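Local atomic coordinates of LbaCas13a H328A (C2c2) (Lachnospiraceae bacterium NK4A179, PDB entry 5WLH), a protein that binds CRISPR guide RNA and, as a Cas13a enzyme, probably processes its precursor and cleaves RNA when a matching target pairs with the guide. Residues Ile36-Arg48 against Asp934-Ile946. Sequence-based numbering, arbitrary orientation.
Sequences ILYNDPSRYGKSR and DIYRRASETGTEI. With nucleotides of chain B.
Asp40 and Arg937 meet end-on, carboxylate and guanidinium nearly coplanar, in a salt bridge that illustrates how a helix can be tied to a distant loop through a chain of charges. NH1 of Arg937 lies 2.7 Å from OD1 of Asp40, while NH2 of Arg937 points almost straight (178°) at the syn lone pair of OD2. The chain of Arg937 bends at chi3 (69°), which turns its NE and NH2 back onto a single oxygen of Asp934, one helical turn earlier. Asp934 in turn holds NE of Arg938 through its other oxygen, close to N7 of nucleotide A25 of chain B. A methionine in place of Arg937 would probably take from Asp40 its two-nitrogen ionic grip, and from Asp934 one of its two arginine partners, with Asp40 still pressed against Glu941. Those two acids already crowd each other: OD1 of Asp40 is 2.5 Å from OE2 of Glu941, so one of them probably carries a proton. OE1 of Glu941 accepts a hydrogen bond from the backbone N of Ser42 at 3.0 Å, from above the carboxylate plane. The hydroxyl of Tyr38 accepts from NH1 of Arg938 at 3.2 Å, in the guanidinium plane; Arg938 also pairs with Glu490.

In the fold, this joins the end of the N-terminal two-stranded antiparallel sheet, and the loop after it, to the C-terminal end of helix 915-941, which closes in a Schellman motif at Gly943.

Nonpolar contact gathers around Thr942. Its CG2 makes a CH-pi contact over one face of the Tyr38 ring, 3.6 Å from the centroid, and CD1 of Ile36 packs against its CB.

Water bridges the backbones: one molecule accepts from N of Gly45 and Arg48 and donates to O of Glu941, whose carbonyl also receives a CA-H...O contact from CA of Tyr44 (3.3 Å).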
ATOM      1  N   ILE A  36      -4.142  25.802   4.504  1.00 25.94           N
ATOM      2  CA  ILE A  36      -5.537  26.193   4.643  1.00 27.34           C
ATOM      3  C   ILE A  36      -6.333  25.071   5.274  1.00 24.99           C
ATOM      4  O   ILE A  36      -5.991  23.888   5.173  1.00 25.57           O
ATOM      5  CB  ILE A  36      -6.178  26.588   3.293  1.00 26.59           C
ATOM      6  CG1 ILE A  36      -6.178  25.391   2.326  1.00 26.83           C
ATOM      7  CG2 ILE A  36      -5.485  27.782   2.740  1.00 22.20           C
ATOM      8  CD1 ILE A  36      -7.234  25.494   1.211  1.00 27.17           C
ATOM      9  N   LEU A  37      -7.412  25.463   5.944  1.00 23.86           N
ATOM     10  CA  LEU A  37      -8.468  24.559   6.360  1.00 21.75           C
ATOM     11  C   LEU A  37      -9.650  24.746   5.432  1.00 23.54           C
ATOM     12  O   LEU A  37     -10.003  25.878   5.085  1.00 28.01           O
ATOM     13  CB  LEU A  37      -8.929  24.843   7.797  1.00 22.12           C
ATOM     14  CG  LEU A  37      -8.078  24.416   8.977  1.00 28.83           C
ATOM     15  CD1 LEU A  37      -8.908  24.620  10.255  1.00 24.50           C
ATOM     16  CD2 LEU A  37      -7.713  22.957   8.815  1.00 27.62           C
ATOM     17  N   TYR A  38     -10.261  23.646   5.031  1.00 22.24           N
ATOM     18  CA  TYR A  38     -11.450  23.746   4.203  1.00 24.10           C
ATOM     19  C   TYR A  38     -12.446  22.659   4.541  1.00 24.16           C
ATOM     20  O   TYR A  38     -12.087  21.531   4.893  1.00 25.75           O
ATOM     21  CB  TYR A  38     -11.120  23.711   2.710  1.00 20.97           C
ATOM     22  CG  TYR A  38     -10.508  22.425   2.164  1.00 20.14           C
ATOM     23  CD1 TYR A  38      -9.169  22.136   2.343  1.00 22.18           C
ATOM     24  CD2 TYR A  38     -11.278  21.546   1.398  1.00 22.24           C
ATOM     25  CE1 TYR A  38      -8.605  20.976   1.794  1.00 22.53           C
ATOM     26  CE2 TYR A  38     -10.727  20.401   0.838  1.00 21.50           C
ATOM     27  CZ  TYR A  38      -9.391  20.122   1.049  1.00 22.93           C
ATOM     28  OH  TYR A  38      -8.842  18.979   0.497  1.00 22.69           O
ATOM     29  N   ASN A  39     -13.711  23.030   4.433  1.00 22.42           N
ATOM     30  CA  ASN A  39     -14.813  22.114   4.671  1.00 31.00           C
ATOM     31  C   ASN A  39     -15.092  21.304   3.418  1.00 33.63           C
ATOM     32  O   ASN A  39     -15.053  21.828   2.302  1.00 34.76           O
ATOM     33  CB  ASN A  39     -16.051  22.896   5.100  1.00 37.13           C
ATOM     34  CG  ASN A  39     -15.729  23.927   6.173  1.00 50.55           C
ATOM     35  OD1 ASN A  39     -15.450  23.567   7.322  1.00 56.15           O
ATOM     36  ND2 ASN A  39     -15.733  25.213   5.798  1.00 52.70           N
ATOM     37  N   ASP A  40     -15.351  20.012   3.605  1.00 27.07           N
ATOM     38  CA  ASP A  40     -15.485  19.113   2.474  1.00 25.82           C
ATOM     39  C   ASP A  40     -16.584  18.096   2.748  1.00 30.78           C
ATOM     40  O   ASP A  40     -16.583  17.478   3.820  1.00 30.93           O
ATOM     41  CB  ASP A  40     -14.158  18.404   2.223  1.00 24.31           C
ATOM     42  CG  ASP A  40     -14.167  17.597   0.942  1.00 30.95           C
ATOM     43  OD1 ASP A  40     -14.491  18.175  -0.113  1.00 29.34           O
ATOM     44  OD2 ASP A  40     -13.857  16.385   0.989  1.00 28.39           O
ATOM     45  N   PRO A  41     -17.534  17.896   1.821  1.00 33.17           N
ATOM     46  CA  PRO A  41     -17.696  18.630   0.567  1.00 32.16           C
ATOM     47  C   PRO A  41     -18.350  19.996   0.783  1.00 31.59           C
ATOM     48  O   PRO A  41     -19.190  20.171   1.671  1.00 30.17           O
ATOM     49  CB  PRO A  41     -18.608  17.717  -0.252  1.00 35.85           C
ATOM     50  CG  PRO A  41     -19.453  17.037   0.769  1.00 38.37           C
ATOM     51  CD  PRO A  41     -18.607  16.896   2.013  1.00 36.53           C
ATOM     52  N   SER A  42     -17.954  20.967  -0.029  1.00 26.72           N
ATOM     53  CA  SER A  42     -18.534  22.295   0.043  1.00 25.38           C
ATOM     54  C   SER A  42     -18.506  22.895  -1.351  1.00 31.44           C
ATOM     55  O   SER A  42     -17.993  22.292  -2.296  1.00 34.09           O
ATOM     56  CB  SER A  42     -17.782  23.175   1.037  1.00 33.12           C
ATOM     57  OG  SER A  42     -18.512  24.345   1.314  1.00 43.97           O
ATOM     58  N   ARG A  43     -19.097  24.074  -1.479  1.00 37.05           N
ATOM     59  CA  ARG A  43     -19.088  24.809  -2.734  1.00 43.19           C
ATOM     60  C   ARG A  43     -17.991  25.864  -2.678  1.00 36.21           C
ATOM     61  O   ARG A  43     -17.601  26.319  -1.601  1.00 29.73           O
ATOM     62  CB  ARG A  43     -20.452  25.457  -3.002  1.00 49.46           C
ATOM     63  CG  ARG A  43     -21.303  24.705  -4.028  1.00 58.17           C
ATOM     64  CD  ARG A  43     -22.801  25.018  -3.924  1.00 66.09           C
ATOM     65  NE  ARG A  43     -23.393  24.552  -2.672  1.00 74.44           N
ATOM     66  CZ  ARG A  43     -24.685  24.658  -2.366  1.00 79.56           C
ATOM     67  NH1 ARG A  43     -25.530  25.208  -3.229  1.00 80.68           N
ATOM     68  NH2 ARG A  43     -25.133  24.208  -1.199  1.00 80.06           N
ATOM     69  N   TYR A  44     -17.460  26.221  -3.846  1.00 29.96           N
ATOM     70  CA  TYR A  44     -16.518  27.327  -3.909  1.00 23.82           C
ATOM     71  C   TYR A  44     -17.162  28.580  -3.328  1.00 22.90           C
ATOM     72  O   TYR A  44     -18.297  28.920  -3.676  1.00 26.06           O
ATOM     73  CB  TYR A  44     -16.108  27.566  -5.364  1.00 24.26           C
ATOM     74  CG  TYR A  44     -15.256  28.774  -5.607  1.00 22.67           C
ATOM     75  CD1 TYR A  44     -14.035  28.925  -4.976  1.00 24.25           C
ATOM     76  CD2 TYR A  44     -15.653  29.750  -6.519  1.00 24.69           C
ATOM     77  CE1 TYR A  44     -13.236  30.025  -5.216  1.00 25.88           C
ATOM     78  CE2 TYR A  44     -14.860  30.845  -6.783  1.00 26.49           C
ATOM     79  CZ  TYR A  44     -13.661  30.985  -6.129  1.00 26.11           C
ATOM     80  OH  TYR A  44     -12.873  32.072  -6.377  1.00 25.26           O
ATOM     81  N   GLY A  45     -16.436  29.267  -2.448  1.00 24.12           N
ATOM     82  CA  GLY A  45     -16.975  30.391  -1.709  1.00 25.99           C
ATOM     83  C   GLY A  45     -17.497  30.024  -0.341  1.00 25.80           C
ATOM     84  O   GLY A  45     -17.805  30.922   0.454  1.00 24.22           O
ATOM     85  N   LYS A  46     -17.597  28.728  -0.047  1.00 21.73           N
ATOM     86  CA  LYS A  46     -18.068  28.240   1.241  1.00 22.62           C
ATOM     87  C   LYS A  46     -17.139  27.185   1.818  1.00 28.63           C
ATOM     88  O   LYS A  46     -17.429  26.644   2.890  1.00 30.34           O
ATOM     89  CB  LYS A  46     -19.485  27.647   1.125  1.00 26.19           C
ATOM     90  CG  LYS A  46     -20.534  28.593   0.541  1.00 34.63           C
ATOM     91  CD  LYS A  46     -21.604  28.917   1.575  1.00 46.44           C
ATOM     92  CE  LYS A  46     -22.536  30.030   1.097  1.00 49.75           C
ATOM     93  NZ  LYS A  46     -22.447  31.262   1.942  1.00 49.97           N
ATOM     94  N   SER A  47     -16.033  26.874   1.143  1.00 23.79           N
ATOM     95  CA  SER A  47     -15.168  25.776   1.568  1.00 22.54           C
ATOM     96  C   SER A  47     -13.951  26.271   2.335  1.00 22.32           C
ATOM     97  O   SER A  47     -13.744  25.911   3.501  1.00 21.65           O
ATOM     98  CB  SER A  47     -14.716  24.960   0.350  1.00 26.74           C
ATOM     99  OG  SER A  47     -13.845  23.919   0.759  1.00 23.18           O
ATOM    100  N   ARG A  48     -13.113  27.062   1.680  1.00 21.76           N
ATOM    101  CA  ARG A  48     -11.854  27.482   2.271  1.00 21.68           C
ATOM    102  C   ARG A  48     -12.094  28.482   3.392  1.00 26.08           C
ATOM    103  O   ARG A  48     -12.811  29.468   3.203  1.00 23.57           O
ATOM    104  CB  ARG A  48     -10.969  28.097   1.196  1.00 23.01           C
ATOM    105  CG  ARG A  48      -9.750  28.770   1.722  1.00 24.89           C
ATOM    106  CD  ARG A  48      -8.834  29.193   0.578  1.00 28.42           C
ATOM    107  NE  ARG A  48      -7.736  30.014   1.054  1.00 30.15           N
ATOM    108  CZ  ARG A  48      -6.701  30.397   0.307  1.00 36.74           C
ATOM    109  NH1 ARG A  48      -5.748  31.144   0.843  1.00 41.04           N
ATOM    110  NH2 ARG A  48      -6.613  30.029  -0.961  1.00 32.27           N
ATOM    111  N   ASP A 934     -11.499  13.331  -7.409  1.00 20.41           N
ATOM    112  CA  ASP A 934     -11.666  13.880  -6.070  1.00 22.79           C
ATOM    113  C   ASP A 934     -10.693  15.025  -5.814  1.00 21.94           C
ATOM    114  O   ASP A 934     -11.036  16.007  -5.142  1.00 21.19           O
ATOM    115  CB  ASP A 934     -11.484  12.764  -5.040  1.00 22.54           C
ATOM    116  CG  ASP A 934     -11.875  13.202  -3.649  1.00 23.02           C
ATOM    117  OD1 ASP A 934     -13.080  13.456  -3.430  1.00 26.79           O
ATOM    118  OD2 ASP A 934     -10.986  13.293  -2.777  1.00 22.76           O
ATOM    119  N   ILE A 935      -9.475  14.915  -6.340  1.00 20.88           N
ATOM    120  CA  ILE A 935      -8.497  15.991  -6.188  1.00 18.02           C
ATOM    121  C   ILE A 935      -8.980  17.251  -6.887  1.00 16.31           C
ATOM    122  O   ILE A 935      -8.914  18.355  -6.333  1.00 20.01           O
ATOM    123  CB  ILE A 935      -7.131  15.570  -6.740  1.00 15.58           C
ATOM    124  CG1 ILE A 935      -6.573  14.364  -5.966  1.00 18.55           C
ATOM    125  CG2 ILE A 935      -6.164  16.770  -6.650  1.00 16.91           C
ATOM    126  CD1 ILE A 935      -5.539  13.579  -6.773  1.00 18.75           C
ATOM    127  N   TYR A 936      -9.415  17.110  -8.140  1.00 17.92           N
ATOM    128  CA  TYR A 936      -9.885  18.280  -8.862  1.00 20.78           C
ATOM    129  C   TYR A 936     -11.113  18.864  -8.183  1.00 21.72           C
ATOM    130  O   TYR A 936     -11.284  20.087  -8.133  1.00 20.63           O
ATOM    131  CB  TYR A 936     -10.175  17.903 -10.305  1.00 21.37           C
ATOM    132  CG  TYR A 936      -8.910  17.843 -11.137  1.00 24.22           C
ATOM    133  CD1 TYR A 936      -8.087  18.958 -11.268  1.00 31.90           C
ATOM    134  CD2 TYR A 936      -8.523  16.672 -11.762  1.00 20.57           C
ATOM    135  CE1 TYR A 936      -6.924  18.904 -12.014  1.00 31.99           C
ATOM    136  CE2 TYR A 936      -7.359  16.612 -12.520  1.00 23.61           C
ATOM    137  CZ  TYR A 936      -6.570  17.723 -12.637  1.00 30.74           C
ATOM    138  OH  TYR A 936      -5.420  17.669 -13.385  1.00 28.60           O
ATOM    139  N   ARG A 937     -11.980  17.996  -7.660  1.00 23.37           N
ATOM    140  CA  ARG A 937     -13.153  18.457  -6.928  1.00 21.71           C
ATOM    141  C   ARG A 937     -12.748  19.334  -5.751  1.00 21.13           C
ATOM    142  O   ARG A 937     -13.308  20.417  -5.541  1.00 22.18           O
ATOM    143  CB  ARG A 937     -13.952  17.248  -6.442  1.00 21.90           C
ATOM    144  CG  ARG A 937     -15.198  17.578  -5.651  1.00 22.12           C
ATOM    145  CD  ARG A 937     -15.821  16.279  -5.106  1.00 21.38           C
ATOM    146  NE  ARG A 937     -15.014  15.649  -4.061  1.00 21.62           N
ATOM    147  CZ  ARG A 937     -14.917  16.082  -2.808  1.00 23.60           C
ATOM    148  NH1 ARG A 937     -15.577  17.170  -2.416  1.00 27.72           N
ATOM    149  NH2 ARG A 937     -14.144  15.438  -1.941  1.00 24.68           N
ATOM    150  N   ARG A 938     -11.773  18.870  -4.963  1.00 19.26           N
ATOM    151  CA  ARG A 938     -11.358  19.609  -3.780  1.00 18.05           C
ATOM    152  C   ARG A 938     -10.531  20.834  -4.144  1.00 23.16           C
ATOM    153  O   ARG A 938     -10.683  21.889  -3.521  1.00 20.93           O
ATOM    154  CB  ARG A 938     -10.603  18.676  -2.822  1.00 19.00           C
ATOM    155  CG  ARG A 938     -11.535  17.662  -2.131  1.00 20.98           C
ATOM    156  CD  ARG A 938     -10.784  16.767  -1.136  1.00 20.76           C
ATOM    157  NE  ARG A 938     -10.070  15.686  -1.826  1.00 22.68           N
ATOM    158  CZ  ARG A 938      -8.758  15.679  -2.039  1.00 24.10           C
ATOM    159  NH1 ARG A 938      -8.016  16.693  -1.629  1.00 20.46           N
ATOM    160  NH2 ARG A 938      -8.184  14.658  -2.672  1.00 23.21           N
ATOM    161  N   ALA A 939      -9.682  20.731  -5.176  1.00 20.31           N
ATOM    162  CA  ALA A 939      -9.005  21.924  -5.678  1.00 21.73           C
ATOM    163  C   ALA A 939     -10.028  22.962  -6.122  1.00 21.13           C
ATOM    164  O   ALA A 939      -9.902  24.149  -5.804  1.00 24.33           O
ATOM    165  CB  ALA A 939      -8.072  21.565  -6.836  1.00 22.61           C
ATOM    166  N   SER A 940     -11.075  22.514  -6.813  1.00 21.18           N
ATOM    167  CA  SER A 940     -12.079  23.440  -7.330  1.00 23.16           C
ATOM    168  C   SER A 940     -12.814  24.141  -6.195  1.00 27.75           C
ATOM    169  O   SER A 940     -12.943  25.372  -6.196  1.00 26.06           O
ATOM    170  CB  SER A 940     -13.047  22.698  -8.256  1.00 28.81           C
ATOM    171  OG  SER A 940     -14.153  23.510  -8.634  1.00 36.74           O
ATOM    172  N   GLU A 941     -13.243  23.383  -5.181  1.00 20.68           N
ATOM    173  CA  GLU A 941     -14.070  23.969  -4.126  1.00 20.45           C
ATOM    174  C   GLU A 941     -13.279  24.937  -3.263  1.00 23.12           C
ATOM    175  O   GLU A 941     -13.868  25.861  -2.697  1.00 25.15           O
ATOM    176  CB  GLU A 941     -14.710  22.880  -3.259  1.00 24.51           C
ATOM    177  CG  GLU A 941     -13.821  22.354  -2.140  1.00 20.39           C
ATOM    178  CD  GLU A 941     -14.360  21.075  -1.506  1.00 26.72           C
ATOM    179  OE1 GLU A 941     -15.521  20.703  -1.756  1.00 29.21           O
ATOM    180  OE2 GLU A 941     -13.602  20.447  -0.749  1.00 24.22           O
ATOM    181  N   THR A 942     -11.956  24.759  -3.168  1.00 20.25           N
ATOM    182  CA  THR A 942     -11.080  25.669  -2.447  1.00 20.40           C
ATOM    183  C   THR A 942     -10.522  26.778  -3.312  1.00 21.65           C
ATOM    184  O   THR A 942      -9.728  27.581  -2.817  1.00 24.84           O
ATOM    185  CB  THR A 942      -9.911  24.916  -1.811  1.00 24.73           C
ATOM    186  OG1 THR A 942      -9.100  24.334  -2.833  1.00 26.30           O
ATOM    187  CG2 THR A 942     -10.431  23.852  -0.893  1.00 20.63           C
ATOM    188  N   GLY A 943     -10.913  26.827  -4.575  1.00 22.17           N
ATOM    189  CA  GLY A 943     -10.445  27.867  -5.469  1.00 22.26           C
ATOM    190  C   GLY A 943      -8.968  27.795  -5.754  1.00 25.18           C
ATOM    191  O   GLY A 943      -8.328  28.827  -5.978  1.00 25.17           O
ATOM    192  N   THR A 944      -8.408  26.592  -5.765  1.00 21.84           N
ATOM    193  CA  THR A 944      -6.984  26.414  -5.974  1.00 21.41           C
ATOM    194  C   THR A 944      -6.744  26.174  -7.455  1.00 23.76           C
ATOM    195  O   THR A 944      -7.273  25.207  -8.014  1.00 22.35           O
ATOM    196  CB  THR A 944      -6.453  25.245  -5.139  1.00 25.27           C
ATOM    197  OG1 THR A 944      -6.788  25.464  -3.762  1.00 26.46           O
ATOM    198  CG2 THR A 944      -4.937  25.135  -5.264  1.00 25.25           C
ATOM    199  N   GLU A 945      -5.998  27.082  -8.090  1.00 26.83           N
ATOM    200  CA  GLU A 945      -5.551  26.873  -9.459  1.00 31.89           C
ATOM    201  C   GLU A 945      -4.804  25.564  -9.551  1.00 30.36           C
ATOM    202  O   GLU A 945      -3.941  25.274  -8.720  1.00 27.27           O
ATOM    203  CB  GLU A 945      -4.605  27.986  -9.921  1.00 43.20           C
ATOM    204  CG  GLU A 945      -5.169  29.393  -9.910  1.00 58.32           C
ATOM    205  CD  GLU A 945      -4.697  30.187  -8.699  1.00 72.10           C
ATOM    206  OE1 GLU A 945      -4.060  31.249  -8.906  1.00 76.38           O
ATOM    207  OE2 GLU A 945      -4.922  29.749  -7.547  1.00 76.76           O
ATOM    208  N   ILE A 946      -5.085  24.802 -10.595  1.00 26.77           N
ATOM    209  CA  ILE A 946      -4.463  23.500 -10.734  1.00 33.14           C
ATOM    210  C   ILE A 946      -4.209  23.228 -12.210  1.00 35.85           C
ATOM    211  O   ILE A 946      -5.127  23.305 -13.038  1.00 37.79           O
ATOM    212  CB  ILE A 946      -5.313  22.395 -10.077  1.00 36.44           C
ATOM    213  CG1 ILE A 946      -4.492  21.132  -9.872  1.00 35.46           C
ATOM    214  CG2 ILE A 946      -6.626  22.140 -10.815  1.00 35.95           C
ATOM    215  CD1 ILE A 946      -5.052  20.260  -8.787  1.00 30.62           C
TER
ATOM    216  P     A B  25      -5.214  13.155   4.178  1.00 25.78           P
ATOM    217  OP1   A B  25      -6.000  14.323   3.681  1.00 28.47           O
ATOM    218  OP2   A B  25      -5.463  12.625   5.537  1.00 24.24           O
ATOM    219  O5'   A B  25      -5.426  11.982   3.133  1.00 24.81           O
ATOM    220  C5'   A B  25      -4.672  10.778   3.202  1.00 28.67           C
ATOM    221  C4'   A B  25      -4.203  10.361   1.834  1.00 24.50           C
ATOM    222  O4'   A B  25      -5.323   9.857   1.056  1.00 23.02           O
ATOM    223  C3'   A B  25      -3.568  11.475   0.997  1.00 21.33           C
ATOM    224  O3'   A B  25      -2.487  10.923   0.255  1.00 21.76           O
ATOM    225  C2'   A B  25      -4.665  11.834   0.008  1.00 19.32           C
ATOM    226  O2'   A B  25      -4.196  12.397  -1.201  1.00 20.07           O
ATOM    227  C1'   A B  25      -5.303  10.472  -0.218  1.00 20.70           C
ATOM    228  N9    A B  25      -6.645  10.542  -0.783  1.00 24.20           N
ATOM    229  C8    A B  25      -7.581  11.530  -0.595  1.00 28.09           C
ATOM    230  N7    A B  25      -8.676  11.344  -1.294  1.00 29.24           N
ATOM    231  C5    A B  25      -8.427  10.166  -1.983  1.00 24.84           C
ATOM    232  C6    A B  25      -9.198   9.432  -2.891  1.00 28.28           C
ATOM    233  N6    A B  25     -10.423   9.813  -3.261  1.00 26.84           N
ATOM    234  N1    A B  25      -8.664   8.311  -3.417  1.00 27.90           N
ATOM    235  C2    A B  25      -7.434   7.935  -3.046  1.00 20.01           C
ATOM    236  N3    A B  25      -6.613   8.554  -2.196  1.00 19.14           N
ATOM    237  C4    A B  25      -7.178   9.666  -1.696  1.00 20.79           C
TER
HETATM  238  O   HOH W   1     -14.054  28.064  -0.886  1.00 27.04           O
HETATM  239  O   HOH W   2      -7.327  28.162  -2.545  1.00 32.36           O